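Local coordinates for protein nitrate reductase (Ulva prolifera, PDB 5YLY) that takes part in the first step of nitrate assimilation, probably reducing nitrate to nitrite with NADH, and carries FAD in the cytochrome b5 reductase domain modelled here, at residues 25-30 and 60-65; 68-73 and 136-141; 84-89 and 121-126. All blocks are in the same frame, centred on the assembly; numbering follows the deposited sequence. Where two conformers were deposited one is given.

Interaction 1: 25-30 and 60-65; sequences APFLNP and QLLGLP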
loop_
_atom_site.group_PDB
_atom_site.type_symbol
_atom_site.label_atom_id
_atom_site.label_comp_id
_atom_site.label_asym_id
_atom_site.label_seq_id
_atom_site.Cartn_x
_atom_site.Cartn_y
_atom_site.Cartn_z
ATOM N N ALA A 25 11.602 22.966 -1.965
ATOM C CA ALA A 25 10.203 22.969 -2.397
ATOM C C ALA A 25 9.813 21.568 -2.907
ATOM O O ALA A 25 10.465 21.064 -3.833
ATOM C CB ALA A 25 9.995 23.979 -3.494
ATOM N N PRO A 26 8.738 20.948 -2.370
ATOM C CA PRO A 26 8.392 19.586 -2.822
ATOM C C PRO A 26 7.672 19.566 -4.165
ATOM O O PRO A 26 7.093 20.572 -4.575
ATOM C CB PRO A 26 7.490 19.066 -1.696
ATOM C CG PRO A 26 6.817 20.286 -1.165
ATOM C CD PRO A 26 7.853 21.395 -1.268
ATOM N N PHE A 27 7.686 18.412 -4.824
ATOM C CA PHE A 27 6.974 18.195 -6.073
ATOM C C PHE A 27 5.460 18.225 -5.833
ATOM O O PHE A 27 4.759 18.961 -6.525
ATOM C CB PHE A 27 7.370 16.866 -6.693
ATOM C CG PHE A 27 6.576 16.469 -7.919
ATOM C CD1 PHE A 27 6.889 16.990 -9.165
ATOM C CD2 PHE A 27 5.559 15.525 -7.836
ATOM C CE1 PHE A 27 6.178 16.607 -10.304
ATOM C CE2 PHE A 27 4.875 15.112 -8.994
ATOM C CZ PHE A 27 5.195 15.656 -10.217
ATOM N N LEU A 28 4.956 17.445 -4.861
ATOM C CA LEU A 28 3.519 17.387 -4.594
ATOM C C LEU A 28 2.933 18.689 -4.070
ATOM O O LEU A 28 3.466 19.306 -3.134
ATOM C CB LEU A 28 3.143 16.223 -3.682
ATOM C CG LEU A 28 3.425 14.826 -4.232
ATOM C CD1 LEU A 28 3.215 13.823 -3.156
ATOM C CD2 LEU A 28 2.557 14.519 -5.479
ATOM N N ASN A 29 1.838 19.107 -4.717
ATOM C CA ASN A 29 1.104 20.327 -4.377
ATOM C C ASN A 29 -0.371 19.951 -4.434
ATOM O O ASN A 29 -0.874 19.631 -5.510
ATOM C CB ASN A 29 1.434 21.466 -5.346
ATOM C CG ASN A 29 0.731 22.750 -5.001
ATOM O OD1 ASN A 29 -0.273 22.760 -4.283
ATOM N ND2 ASN A 29 1.212 23.854 -5.544
ATOM N N PRO A 30 -1.057 19.904 -3.273
ATOM C CA PRO A 30 -2.444 19.416 -3.258
ATOM C C PRO A 30 -3.442 20.256 -4.060
ATOM O O PRO A 30 -4.547 19.783 -4.312
ATOM C CB PRO A 30 -2.781 19.378 -1.761
ATOM C CG PRO A 30 -1.874 20.415 -1.150
ATOM C CD PRO A 30 -0.595 20.222 -1.904
ATOM N N GLN A 60 14.771 16.804 -6.528
ATOM C CA GLN A 60 13.544 17.284 -5.907
ATOM C C GLN A 60 12.952 16.319 -4.917
ATOM O O GLN A 60 12.951 15.118 -5.137
ATOM C CB GLN A 60 12.511 17.711 -6.973
ATOM C CG GLN A 60 11.354 18.544 -6.421
ATOM C CD GLN A 60 10.305 18.908 -7.443
ATOM O OE1 GLN A 60 10.057 18.188 -8.411
ATOM N NE2 GLN A 60 9.663 20.046 -7.249
ATOM N N LEU A 61 12.494 16.879 -3.793
ATOM C CA LEU A 61 11.812 16.140 -2.733
ATOM C C LEU A 61 10.409 15.808 -3.255
ATOM O O LEU A 61 9.750 16.673 -3.838
ATOM C CB LEU A 61 11.699 17.083 -1.510
ATOM C CG LEU A 61 11.014 16.562 -0.231
ATOM C CD1 LEU A 61 11.832 15.450 0.405
ATOM C CD2 LEU A 61 10.824 17.695 0.759
ATOM N N LEU A 62 9.943 14.573 -3.033
ATOM C CA LEU A 62 8.594 14.208 -3.457
ATOM C C LEU A 62 7.541 14.992 -2.669
ATOM O O LEU A 62 6.625 15.530 -3.275
ATOM C CB LEU A 62 8.360 12.710 -3.296
ATOM C CG LEU A 62 6.966 12.190 -3.669
ATOM C CD1 LEU A 62 6.604 12.492 -5.157
ATOM C CD2 LEU A 62 6.881 10.686 -3.383
ATOM N N GLY A 63 7.669 15.013 -1.348
ATOM C CA GLY A 63 6.745 15.718 -0.463
ATOM C C GLY A 63 5.495 14.917 -0.172
ATOM O O GLY A 63 4.388 15.468 -0.174
ATOM N N LEU A 64 5.672 13.613 0.066
ATOM C CA LEU A 64 4.585 12.690 0.365
ATOM C C LEU A 64 4.752 12.225 1.808
ATOM O O LEU A 64 5.601 11.359 2.075
ATOM C CB LEU A 64 4.580 11.457 -0.596
ATOM C CG LEU A 64 3.384 10.483 -0.407
ATOM C CD1 LEU A 64 2.026 11.189 -0.700
ATOM C CD2 LEU A 64 3.532 9.243 -1.314
ATOM N N PRO A 65 3.949 12.746 2.753
ATOM C CA PRO A 65 4.059 12.280 4.145
ATOM C C PRO A 65 3.645 10.814 4.284
ATOM O O PRO A 65 2.823 10.312 3.513
ATOM C CB PRO A 65 3.077 13.199 4.903
ATOM C CG PRO A 65 2.902 14.401 4.029
ATOM C CD PRO A 65 2.920 13.796 2.631
HETATM O O HOH W 1 12.765 19.701 -3.312
HETATM O O HOH W 2 3.758 18.044 -0.443
#

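Interaction 2: 68-73 and 136-141; sequences KHMLIR and VEVKGP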
loop_
_atom_site.group_PDB
_atom_site.type_symbol
_atom_site.label_atom_id
_atom_site.label_comp_id
_atom_site.label_asym_id
_atom_site.label_seq_id
_atom_site.Cartn_x
_atom_site.Cartn_y
_atom_site.Cartn_z
ATOM N N LYS A 68 0.086 8.920 3.516
ATOM C CA LYS A 68 -0.593 9.582 2.413
ATOM C C LYS A 68 -0.248 8.968 1.036
ATOM O O LYS A 68 0.741 8.232 0.878
ATOM C CB LYS A 68 -0.349 11.092 2.463
ATOM C CG LYS A 68 -0.814 11.638 3.838
ATOM C CD LYS A 68 -1.101 13.109 3.847
ATOM C CE LYS A 68 -1.539 13.546 5.232
ATOM N NZ LYS A 68 -1.862 14.989 5.245
ATOM N N HIS A 69 -1.096 9.266 0.039
ATOM C CA HIS A 69 -0.918 8.739 -1.332
ATOM C C HIS A 69 -1.113 9.880 -2.354
ATOM O O HIS A 69 -1.255 11.044 -1.968
ATOM C CB HIS A 69 -1.933 7.587 -1.568
ATOM C CG HIS A 69 -3.381 8.002 -1.524
ATOM N ND1 HIS A 69 -4.121 7.933 -0.354
ATOM C CD2 HIS A 69 -4.196 8.404 -2.533
ATOM C CE1 HIS A 69 -5.347 8.333 -0.674
ATOM N NE2 HIS A 69 -5.440 8.614 -1.979
ATOM N N MET A 70 -1.143 9.539 -3.648
ATOM C CA MET A 70 -1.298 10.524 -4.723
ATOM C C MET A 70 -2.374 10.088 -5.699
ATOM O O MET A 70 -2.676 8.898 -5.785
ATOM C CB MET A 70 0.030 10.679 -5.501
ATOM C CG MET A 70 0.510 9.391 -6.133
ATOM S SD MET A 70 2.152 9.349 -6.946
ATOM C CE MET A 70 3.047 10.447 -5.937
ATOM N N LEU A 71 -2.910 11.033 -6.460
ATOM C CA LEU A 71 -3.864 10.694 -7.502
ATOM C C LEU A 71 -3.113 10.875 -8.800
ATOM O O LEU A 71 -2.455 11.900 -9.022
ATOM C CB LEU A 71 -5.106 11.623 -7.448
ATOM C CG LEU A 71 -5.865 11.584 -6.139
ATOM C CD1 LEU A 71 -7.023 12.600 -6.167
ATOM C CD2 LEU A 71 -6.384 10.186 -5.844
ATOM N N ILE A 72 -3.156 9.867 -9.639
ATOM C CA ILE A 72 -2.452 9.940 -10.911
ATOM C C ILE A 72 -3.487 9.910 -12.012
ATOM O O ILE A 72 -4.417 9.103 -11.946
ATOM C CB ILE A 72 -1.454 8.774 -11.040
ATOM C CG1 ILE A 72 -0.385 8.873 -9.905
ATOM C CG2 ILE A 72 -0.807 8.753 -12.434
ATOM C CD1 ILE A 72 0.437 7.751 -9.712
ATOM N N ARG A 73 -3.323 10.781 -13.003
ATOM C CA ARG A 73 -4.308 10.846 -14.086
ATOM C C ARG A 73 -3.690 11.057 -15.442
ATOM O O ARG A 73 -2.553 11.536 -15.550
ATOM C CB ARG A 73 -5.373 11.928 -13.808
ATOM C CG ARG A 73 -4.906 13.341 -14.033
ATOM C CD ARG A 73 -5.993 14.355 -13.697
ATOM N NE ARG A 73 -5.672 15.624 -14.321
ATOM C CZ ARG A 73 -6.538 16.624 -14.464
ATOM N NH1 ARG A 73 -6.173 17.739 -15.082
ATOM N NH2 ARG A 73 -7.769 16.519 -13.979
ATOM N N VAL A 136 2.179 11.787 -17.110
ATOM C CA VAL A 136 0.932 11.652 -16.362
ATOM C C VAL A 136 0.837 12.902 -15.498
ATOM O O VAL A 136 1.828 13.619 -15.329
ATOM C CB VAL A 136 0.833 10.380 -15.481
ATOM C CG1 VAL A 136 0.899 9.100 -16.313
ATOM C CG2 VAL A 136 1.877 10.399 -14.339
ATOM N N GLU A 137 -0.334 13.151 -14.919
ATOM C CA GLU A 137 -0.488 14.274 -14.001
ATOM C C GLU A 137 -0.650 13.732 -12.628
ATOM O O GLU A 137 -1.306 12.710 -12.440
ATOM C CB GLU A 137 -1.655 15.182 -14.402
ATOM C CG GLU A 137 -1.278 16.075 -15.562
ATOM C CD GLU A 137 -2.326 17.094 -15.949
ATOM O OE1 GLU A 137 -3.520 16.866 -15.653
ATOM O OE2 GLU A 137 -1.951 18.115 -16.571
ATOM N N VAL A 138 -0.011 14.394 -11.650
ATOM C CA VAL A 138 0.001 13.920 -10.268
ATOM C C VAL A 138 -0.551 14.958 -9.312
ATOM O O VAL A 138 -0.055 16.083 -9.286
ATOM C CB VAL A 138 1.441 13.482 -9.851
ATOM C CG1 VAL A 138 1.429 12.811 -8.485
ATOM C CG2 VAL A 138 2.051 12.542 -10.896
ATOM N N LYS A 139 -1.516 14.554 -8.472
ATOM C CA LYS A 139 -2.071 15.446 -7.446
ATOM C C LYS A 139 -1.952 14.805 -6.068
ATOM O O LYS A 139 -2.382 13.669 -5.851
ATOM C CB LYS A 139 -3.535 15.846 -7.763
ATOM C CG LYS A 139 -4.127 16.792 -6.703
ATOM C CD LYS A 139 -5.471 17.416 -7.102
ATOM C CE LYS A 139 -5.274 18.681 -7.896
ATOM N NZ LYS A 139 -6.546 19.441 -8.046
ATOM N N GLY A 140 -1.413 15.553 -5.130
ATOM C CA GLY A 140 -1.262 15.047 -3.773
ATOM C C GLY A 140 -0.546 16.033 -2.890
ATOM O O GLY A 140 -0.160 17.088 -3.372
ATOM N N PRO A 141 -0.302 15.701 -1.609
ATOM C CA PRO A 141 -0.679 14.442 -0.940
ATOM C C PRO A 141 -2.154 14.336 -0.623
ATOM O O PRO A 141 -2.836 15.347 -0.431
ATOM C CB PRO A 141 0.183 14.431 0.340
ATOM C CG PRO A 141 0.940 15.747 0.376
ATOM C CD PRO A 141 0.363 16.636 -0.686
#

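Interaction 3: 84-89 and 121-126; sequences EVVMRA and GKFSQI. With FAD (flavin-adenine dinucleotide), chain C.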
loop_
_atom_site.group_PDB
_atom_site.type_symbol
_atom_site.label_atom_id
_atom_site.label_comp_id
_atom_site.label_asym_id
_atom_site.label_seq_id
_atom_site.Cartn_x
_atom_site.Cartn_y
_atom_site.Cartn_z
ATOM N N GLU A 84 -10.983 11.568 -22.693
ATOM C CA GLU A 84 -11.460 11.099 -21.404
ATOM C C GLU A 84 -10.317 11.220 -20.418
ATOM O O GLU A 84 -9.199 10.801 -20.723
ATOM C CB GLU A 84 -11.906 9.630 -21.509
ATOM C CG GLU A 84 -12.543 9.064 -20.250
ATOM C CD GLU A 84 -12.829 7.573 -20.246
ATOM O OE1 GLU A 84 -12.621 6.910 -21.289
ATOM O OE2 GLU A 84 -13.262 7.069 -19.185
ATOM N N VAL A 85 -10.590 11.801 -19.249
ATOM C CA VAL A 85 -9.585 11.915 -18.180
ATOM C C VAL A 85 -9.836 10.736 -17.240
ATOM O O VAL A 85 -10.972 10.553 -16.790
ATOM C CB VAL A 85 -9.653 13.278 -17.442
ATOM C CG1 VAL A 85 -8.528 13.405 -16.427
ATOM C CG2 VAL A 85 -9.614 14.448 -18.417
ATOM N N VAL A 86 -8.793 9.911 -16.974
ATOM C CA VAL A 86 -8.907 8.730 -16.115
ATOM C C VAL A 86 -7.921 8.945 -14.978
ATOM O O VAL A 86 -6.774 9.314 -15.238
ATOM C CB VAL A 86 -8.613 7.401 -16.890
ATOM C CG1 VAL A 86 -8.860 6.171 -16.008
ATOM C CG2 VAL A 86 -9.439 7.317 -18.178
ATOM N N MET A 87 -8.382 8.739 -13.744
ATOM C CA MET A 87 -7.613 8.995 -12.525
ATOM C C MET A 87 -7.760 7.833 -11.541
ATOM O O MET A 87 -8.880 7.319 -11.389
ATOM C CB MET A 87 -8.170 10.317 -11.935
ATOM C CG MET A 87 -7.668 10.730 -10.547
ATOM S SD MET A 87 -8.919 11.858 -9.815
ATOM C CE MET A 87 -10.015 10.686 -9.065
ATOM N N ARG A 88 -6.652 7.459 -10.841
ATOM C CA ARG A 88 -6.658 6.426 -9.805
ATOM C C ARG A 88 -5.665 6.816 -8.722
ATOM O O ARG A 88 -4.691 7.526 -9.014
ATOM C CB ARG A 88 -6.301 5.025 -10.354
ATOM C CG ARG A 88 -7.261 4.455 -11.398
ATOM C CD ARG A 88 -8.633 4.084 -10.856
ATOM N NE ARG A 88 -9.454 3.437 -11.883
ATOM C CZ ARG A 88 -10.336 4.044 -12.681
ATOM N NH1 ARG A 88 -10.534 5.355 -12.595
ATOM N NH2 ARG A 88 -11.015 3.347 -13.578
ATOM N N ALA A 89 -5.890 6.322 -7.497
ATOM C CA ALA A 89 -4.995 6.519 -6.361
ATOM C C ALA A 89 -3.827 5.524 -6.415
ATOM O O ALA A 89 -4.035 4.374 -6.764
ATOM C CB ALA A 89 -5.753 6.309 -5.065
ATOM N N GLY A 121 -8.750 -3.668 -16.539
ATOM C CA GLY A 121 -8.711 -2.441 -15.755
ATOM C C GLY A 121 -8.338 -1.270 -16.633
ATOM O O GLY A 121 -7.352 -1.340 -17.373
ATOM N N LYS A 122 -9.139 -0.187 -16.576
ATOM C CA LYS A 122 -8.940 0.988 -17.428
ATOM C C LYS A 122 -7.563 1.682 -17.275
ATOM O O LYS A 122 -6.824 1.781 -18.255
ATOM C CB LYS A 122 -10.093 1.987 -17.227
ATOM C CG LYS A 122 -10.135 3.110 -18.261
ATOM C CD LYS A 122 -11.552 3.600 -18.543
ATOM C CE LYS A 122 -12.194 4.389 -17.423
ATOM N NZ LYS A 122 -13.626 4.699 -17.724
ATOM N N PHE A 123 -7.243 2.185 -16.077
ATOM C CA PHE A 123 -6.026 2.942 -15.853
ATOM C C PHE A 123 -4.753 2.091 -15.790
ATOM O O PHE A 123 -3.714 2.556 -16.286
ATOM C CB PHE A 123 -6.156 3.836 -14.626
ATOM C CG PHE A 123 -5.197 5.001 -14.666
ATOM C CD1 PHE A 123 -5.313 5.986 -15.650
ATOM C CD2 PHE A 123 -4.139 5.082 -13.763
ATOM C CE1 PHE A 123 -4.402 7.044 -15.710
ATOM C CE2 PHE A 123 -3.252 6.158 -13.803
ATOM C CZ PHE A 123 -3.400 7.140 -14.768
ATOM N N SER A 124 -4.807 0.862 -15.222
ATOM C CA SER A 124 -3.591 0.025 -15.225
ATOM C C SER A 124 -3.148 -0.312 -16.678
ATOM O O SER A 124 -1.948 -0.327 -16.948
ATOM C CB SER A 124 -3.743 -1.223 -14.361
ATOM O OG SER A 124 -4.824 -2.025 -14.801
ATOM N N GLN A 125 -4.108 -0.492 -17.626
ATOM C CA GLN A 125 -3.745 -0.729 -19.033
ATOM C C GLN A 125 -3.249 0.582 -19.673
ATOM O O GLN A 125 -2.325 0.551 -20.486
ATOM C CB GLN A 125 -4.902 -1.348 -19.838
ATOM C CG GLN A 125 -5.266 -2.733 -19.368
ATOM C CD GLN A 125 -6.481 -3.264 -20.090
ATOM O OE1 GLN A 125 -6.363 -3.963 -21.089
ATOM N NE2 GLN A 125 -7.675 -2.971 -19.588
ATOM N N ILE A 126 -3.818 1.747 -19.268
ATOM C CA ILE A 126 -3.329 3.035 -19.772
ATOM C C ILE A 126 -1.854 3.178 -19.390
ATOM O O ILE A 126 -1.030 3.505 -20.245
ATOM C CB ILE A 126 -4.194 4.225 -19.274
ATOM C CG1 ILE A 126 -5.535 4.260 -20.053
ATOM C CG2 ILE A 126 -3.439 5.567 -19.416
ATOM C CD1 ILE A 126 -6.632 5.091 -19.351
HETATM P PA FAD C . -10.721 -0.447 -13.036
HETATM O O1A FAD C . -11.091 -0.101 -14.430
HETATM O O2A FAD C . -10.986 0.645 -12.026
HETATM O O5B FAD C . -11.474 -1.831 -12.647
HETATM C C5B FAD C . -12.101 -1.974 -11.354
HETATM C C4B FAD C . -11.714 -3.290 -10.726
HETATM O O4B FAD C . -12.037 -4.393 -11.603
HETATM C C3B FAD C . -10.235 -3.479 -10.428
HETATM O O3B FAD C . -9.830 -2.775 -9.255
HETATM C C2B FAD C . -10.135 -5.000 -10.283
HETATM O O2B FAD C . -10.437 -5.438 -8.963
HETATM C C1B FAD C . -11.202 -5.497 -11.279
HETATM N N9A FAD C . -10.660 -6.066 -12.514
HETATM C C8A FAD C . -10.714 -5.511 -13.767
HETATM N N7A FAD C . -10.116 -6.222 -14.694
HETATM C C5A FAD C . -9.625 -7.318 -14.001
HETATM C C6A FAD C . -8.837 -8.421 -14.398
HETATM N N6A FAD C . -8.237 -8.513 -15.588
HETATM N N1A FAD C . -8.549 -9.357 -13.466
HETATM C C2A FAD C . -8.980 -9.172 -12.211
HETATM N N3A FAD C . -9.680 -8.148 -11.710
HETATM C C4A FAD C . -9.971 -7.248 -12.661
HETATM N N1 FAD C . -2.878 -0.256 -7.341
HETATM C C2 FAD C . -1.640 -0.688 -7.738
HETATM O O2 FAD C . -1.526 -1.490 -8.677
HETATM N N3 FAD C . -0.496 -0.214 -7.075
HETATM C C4 FAD C . -0.486 0.681 -6.007
HETATM O O4 FAD C . 0.562 1.101 -5.556
HETATM C C4X FAD C . -1.814 1.109 -5.572
HETATM N N5 FAD C . -1.899 1.922 -4.546
HETATM C C5X FAD C . -3.171 2.297 -4.109
HETATM C C6 FAD C . -3.277 3.140 -2.993
HETATM C C7 FAD C . -4.524 3.547 -2.519
HETATM C C7M FAD C . -4.585 4.427 -1.296
HETATM C C8 FAD C . -5.706 3.101 -3.172
HETATM C C8M FAD C . -7.077 3.563 -2.715
HETATM C C9 FAD C . -5.601 2.246 -4.268
HETATM C C9A FAD C . -4.345 1.845 -4.746
HETATM N N10 FAD C . -4.202 0.996 -5.888
HETATM C C10 FAD C . -2.955 0.588 -6.316
HETATM C "C1'" FAD C . -5.353 0.638 -6.737
HETATM C "C2'" FAD C . -5.588 1.638 -7.871
HETATM O "O2'" FAD C . -6.135 2.857 -7.365
HETATM C "C3'" FAD C . -6.518 1.094 -8.957
HETATM O "O3'" FAD C . -7.777 0.754 -8.389
HETATM C "C4'" FAD C . -5.937 -0.075 -9.756
HETATM O "O4'" FAD C . -4.774 0.373 -10.453
HETATM C "C5'" FAD C . -6.913 -0.674 -10.750
HETATM O "O5'" FAD C . -7.503 0.393 -11.523
HETATM P P FAD C . -7.919 0.185 -13.063
HETATM O O1P FAD C . -8.342 1.486 -13.631
HETATM O O2P FAD C . -6.843 -0.573 -13.802
HETATM O O3P FAD C . -9.164 -0.790 -12.918
#

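Interaction 1: 25-30 and 60-65
Two backbone bonds join the loops 25-30 and 60-65, which run 48° apart: Phe27 N gives its hydrogen to Leu61 O at 2.9 Å, and Leu28 N to Leu62 O at 3.0 Å. Two waters lengthen this seam. One accepts from Leu61 N and donates to Ala25 O, while the other donates to both Leu28 O and Gly63 O. Pro26 lays its CB on Gly63 CA at 3.6 Å, where a beta carbon on Gly63 would collide with it. Leu28 turns CD1 against the 60-65 backbone, meeting Leu64 CB at 3.7 Å and lying beside Gly63 O. The contact sits at one end of the antiparallel FAD-binding barrel, where the chain leading into strand 34-43 covers the connection between strands 48-54 and 69-75; Phe27 and Leu28 both continue onto Val138 of strand 135-142. Gln60, its CG anti to the backbone N (chi1 -165°) and its chain extended, brings the amide across Phe27 with the planes 79° apart. Its OE1 meets the ring at the edge, 3.5 Å from Phe27 CD1, while NE2 bonds to Glu56. Leu62 CD1 lies 4.1 Å from Leu28 CG and also meets Phe27 CD2.

Interaction 2: 68-73 and 136-141
Leu71 with Lys139 and Arg73 with Glu137 form the hydrogen-bonded pairs of two antiparallel strands, and Ile72 with Val138 is the non-hydrogen-bonded pair between them. The four backbone bonds are short and fairly straight, for instance Leu71 N to Lys139 O at 2.8 Å and Glu137 N to Arg73 O at 2.8 Å. In the gaps, alpha hydrogens point at carbonyl oxygens, as from Val138 CA to Leu71 O at 3.4 Å.

The charged contact is side-on. Arg73 NE (2.8 Å) and NH1 (2.9 Å) both point to the same oxygen, Glu137 OE1, which lies in the guanidinium plane; the carboxylate is turned only 11° from it. The guanidinium gets there because CG sits between the backbone N and the carbonyl carbon (chi1 76°), with the chain extended on to NE. Lys75 NZ makes a further salt bridge to OE1, so this oxygen serves two positive groups.

Apolar contacts lie on the opposite face. Ile72 CG2 touches Val136 CG2 at 3.7 Å, and in one of two conformers Met70 brings CE to Val138 CG1. At the strand's start, His69 touches the FAD. Such adjacent antiparallel strands build the FAD-binding barrel of the ferredoxin reductase-like flavoproteins.

Interaction 3: 84-89 and 121-126
FAD O1P is gripped from both segments: Phe123 N reaches it at 2.8 Å with a good angle, and Arg88 NE comes equally close, 2.8 Å, though its 125° angle makes that bond weak. This is the diphosphate site of the ferredoxin reductase-like flavin domain. Arg88 opens the Arg-x-Tyr-Thr motif on strand 85-90, and the first turn of helix 122-129 meets the phosphates with its backbone N-H groups. Lys122 N bonds to FAD O1A at 2.9 Å, and Ser124 N holds FAD O2P together with its own hydroxyl, OG to O2P being 2.7 Å; the same OG also pairs with Tyr109 N. The helix start probably adds some electrostatic pull on the diphosphate. Gly121, the N-cap residue, lies so near O2P that a beta carbon would clash with it.

The Arg88 chain turns at chi2 (-69°), which swings the guanidinium back toward its own strand and onto the phosphates. NH1 gives its hydrogen to Met87 O at 2.8 Å, 40° above that carbonyl's plane, while NH2 makes a weak bond to FAD O2A. A leucine in place of Arg88 would probably leave O2A and O1P short of a positive partner and Met87 O without this donor. On the ribityl chain, FAD O2' donates to Ala89 O.

Between strand and helix the packing is apolar. Arg88 CG rests on Phe123 CB at 3.5 Å, the two side chains running antiparallel alongside one another. Val86 puts CG1 on Phe123 CD1 at 3.6 Å and CG2 against Ile126 CD1. At the exposed end, Lys122 bends at chi2 and chi3 and NZ meets Glu84 OE2 at 2.8 Å, on the syn lone pair of that oxygen.

How the interactions relate
From the N terminus, interaction 1 closes first, looping the chain round strands 34-43 and 48-54 before strand 69-75 begins. Interaction 2 follows in series and closes a longer loop between strands 69-75 and 135-142; interaction 3 is nested inside it, tying strand 85-90 to helix 122-129. Interactions 1 and 2 touch, with Leu28 CB 3.4 Å from Gly140 O and Leu64 CD1 close to His69 O. Interactions 2 and 3 share a sheet: strands 69-75 and 85-90 are neighbours, joined by Ile72 N to Arg88 O at 2.9 Å. Interactions 1 and 3, with centres about 22 Å apart, do not meet, so the middle strands link the N-terminal arm to the diphosphate site.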